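Local coordinates for protein genome packaging NTPase B204 (Sulfolobus turreted icosahedral virus 2, PDB 4KFU) that probably hydrolyses ATP to power packaging of the viral DNA genome into the capsid, as a P-loop ATPase of the FtsK-HerA superfamily, at residues I63-V69 with L90-Y95. Residues are numbered along the deposited sequence; the frame is centred on the assembly and turned at random.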
# COMPACT_ATOMS: atom_id res chain seq x y z
N ILE A 63 18.17 1.19 -5.56
CA ILE A 63 16.76 1.57 -5.59
C ILE A 63 16.44 2.34 -6.86
O ILE A 63 15.43 2.10 -7.51
CB ILE A 63 16.37 2.41 -4.36
CG1 ILE A 63 16.68 1.63 -3.08
CG2 ILE A 63 14.89 2.78 -4.40
CD1 ILE A 63 16.31 2.38 -1.81
N VAL A 64 17.33 3.25 -7.24
CA VAL A 64 17.14 4.03 -8.47
C VAL A 64 17.34 3.20 -9.75
O VAL A 64 16.58 3.35 -10.71
CB VAL A 64 18.07 5.28 -8.50
CG1 VAL A 64 17.81 6.12 -9.75
CG2 VAL A 64 17.89 6.11 -7.25
N SER A 65 18.36 2.34 -9.78
CA SER A 65 18.77 1.70 -11.03
C SER A 65 18.05 0.39 -11.38
O SER A 65 17.92 0.06 -12.56
CB SER A 65 20.30 1.48 -11.06
OG SER A 65 20.70 0.55 -10.07
N LYS A 66 17.61 -0.36 -10.37
CA LYS A 66 16.97 -1.66 -10.60
C LYS A 66 15.48 -1.51 -10.89
O LYS A 66 14.76 -0.85 -10.13
CB LYS A 66 17.19 -2.57 -9.40
CG LYS A 66 18.66 -2.87 -9.09
CD LYS A 66 19.31 -3.69 -10.21
CE LYS A 66 20.80 -3.90 -9.95
NZ LYS A 66 21.48 -2.58 -9.83
N GLN A 67 15.02 -2.12 -11.98
CA GLN A 67 13.64 -1.96 -12.45
C GLN A 67 12.61 -2.51 -11.45
O GLN A 67 11.62 -1.84 -11.15
CB GLN A 67 13.45 -2.61 -13.82
CG GLN A 67 12.08 -2.34 -14.45
CD GLN A 67 11.89 -3.07 -15.77
OE1 GLN A 67 12.54 -4.09 -16.03
NE2 GLN A 67 11.00 -2.55 -16.62
N TYR A 68 12.84 -3.73 -10.96
CA TYR A 68 12.00 -4.31 -9.92
C TYR A 68 12.84 -4.50 -8.67
O TYR A 68 13.79 -5.28 -8.66
CB TYR A 68 11.38 -5.62 -10.41
CG TYR A 68 10.47 -5.41 -11.60
CD1 TYR A 68 9.21 -4.83 -11.44
CD2 TYR A 68 10.88 -5.74 -12.88
CE1 TYR A 68 8.38 -4.62 -12.52
CE2 TYR A 68 10.05 -5.53 -13.98
CZ TYR A 68 8.80 -4.97 -13.79
OH TYR A 68 7.97 -4.75 -14.87
N VAL A 69 12.48 -3.77 -7.61
CA VAL A 69 13.37 -3.66 -6.46
C VAL A 69 12.66 -3.86 -5.12
O VAL A 69 11.53 -3.42 -4.91
CB VAL A 69 14.18 -2.33 -6.51
CG1 VAL A 69 13.25 -1.15 -6.67
CG2 VAL A 69 15.07 -2.16 -5.28
N LEU A 90 13.64 9.57 -8.09
CA LEU A 90 14.69 9.43 -9.11
C LEU A 90 14.52 8.13 -9.90
O LEU A 90 14.69 8.12 -11.12
CB LEU A 90 16.09 9.55 -8.49
CG LEU A 90 16.39 10.95 -7.93
CD1 LEU A 90 17.70 10.97 -7.13
CD2 LEU A 90 16.43 11.99 -9.04
N HIS A 91 14.16 7.05 -9.21
CA HIS A 91 13.79 5.81 -9.89
C HIS A 91 12.71 6.07 -10.94
O HIS A 91 12.76 5.52 -12.03
CB HIS A 91 13.28 4.79 -8.87
CG HIS A 91 12.74 3.54 -9.50
ND1 HIS A 91 13.37 2.32 -9.38
CD2 HIS A 91 11.62 3.32 -10.23
CE1 HIS A 91 12.66 1.40 -10.01
NE2 HIS A 91 11.61 1.98 -10.55
N SER A 92 11.73 6.91 -10.59
CA SER A 92 10.61 7.20 -11.48
C SER A 92 11.05 8.03 -12.70
O SER A 92 10.50 7.88 -13.80
CB SER A 92 9.49 7.93 -10.72
OG SER A 92 8.48 8.37 -11.61
N LYS A 93 12.03 8.90 -12.49
CA LYS A 93 12.62 9.65 -13.58
C LYS A 93 13.16 8.69 -14.64
O LYS A 93 12.94 8.87 -15.83
CB LYS A 93 13.74 10.55 -13.07
CG LYS A 93 13.28 11.86 -12.42
CD LYS A 93 12.28 12.60 -13.31
CE LYS A 93 12.16 14.07 -12.91
NZ LYS A 93 11.84 14.25 -11.47
N LYS A 94 13.86 7.65 -14.19
CA LYS A 94 14.47 6.68 -15.10
C LYS A 94 13.44 5.75 -15.72
O LYS A 94 13.38 5.62 -16.94
CB LYS A 94 15.54 5.87 -14.37
CG LYS A 94 16.19 4.78 -15.23
CD LYS A 94 17.24 4.01 -14.42
CE LYS A 94 18.42 3.60 -15.30
NZ LYS A 94 18.34 2.18 -15.74
N TYR A 95 12.63 5.10 -14.87
CA TYR A 95 11.74 4.04 -15.33
C TYR A 95 10.32 4.49 -15.65
O TYR A 95 9.49 3.66 -16.01
CB TYR A 95 11.69 2.89 -14.32
CG TYR A 95 12.97 2.09 -14.26
CD1 TYR A 95 13.84 2.22 -13.18
CD2 TYR A 95 13.33 1.23 -15.29
CE1 TYR A 95 15.03 1.50 -13.12
CE2 TYR A 95 14.50 0.50 -15.24
CZ TYR A 95 15.35 0.64 -14.16
OH TYR A 95 16.52 -0.09 -14.12
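His91, near the C-terminal end of helix 78-95, reaches the last turn of helix 60-65 and the bend that leads from it into strand 68-72, near the edge of the mixed sheet of this P-loop ATPase fold, where that strand lies next to the outermost strand 55-56. A hydrogen bond runs from His91 ND1 to Ile63 O, at 2.8 Å and with an N-H...O angle of 160°. With CG anti to the backbone N (chi1 174°), the imidazole turns its edge to the end of helix 60-65, and Ile63 O accepts close to the ring plane. The same edge faces the following bend, where His91 CE1 comes 3.1 Å from Lys66 O. The other ring nitrogen, NE2, is hydrogen-bonded to Ser35 OG of strand 35-40, so both nitrogens are engaged and the ring's rotation is fixed.

Van der Waals and CH-pi contacts flank this bond. Val64 CG1 lies 4.0 Å from Leu90 CB, the two side chains meeting at an angle where the helices come close. Within the helix, Tyr95 CD1 lies 3.4 Å above one face of the His91 ring, toward its rim. A CH-pi contact places Gln67 CA over the Tyr95 ring, 3.8 Å from its centroid and 21° off the normal. Gln67 CB and CG lie above the same face, displaced toward its CE2 rim, with CB 3.6 Å from Tyr95 CE2.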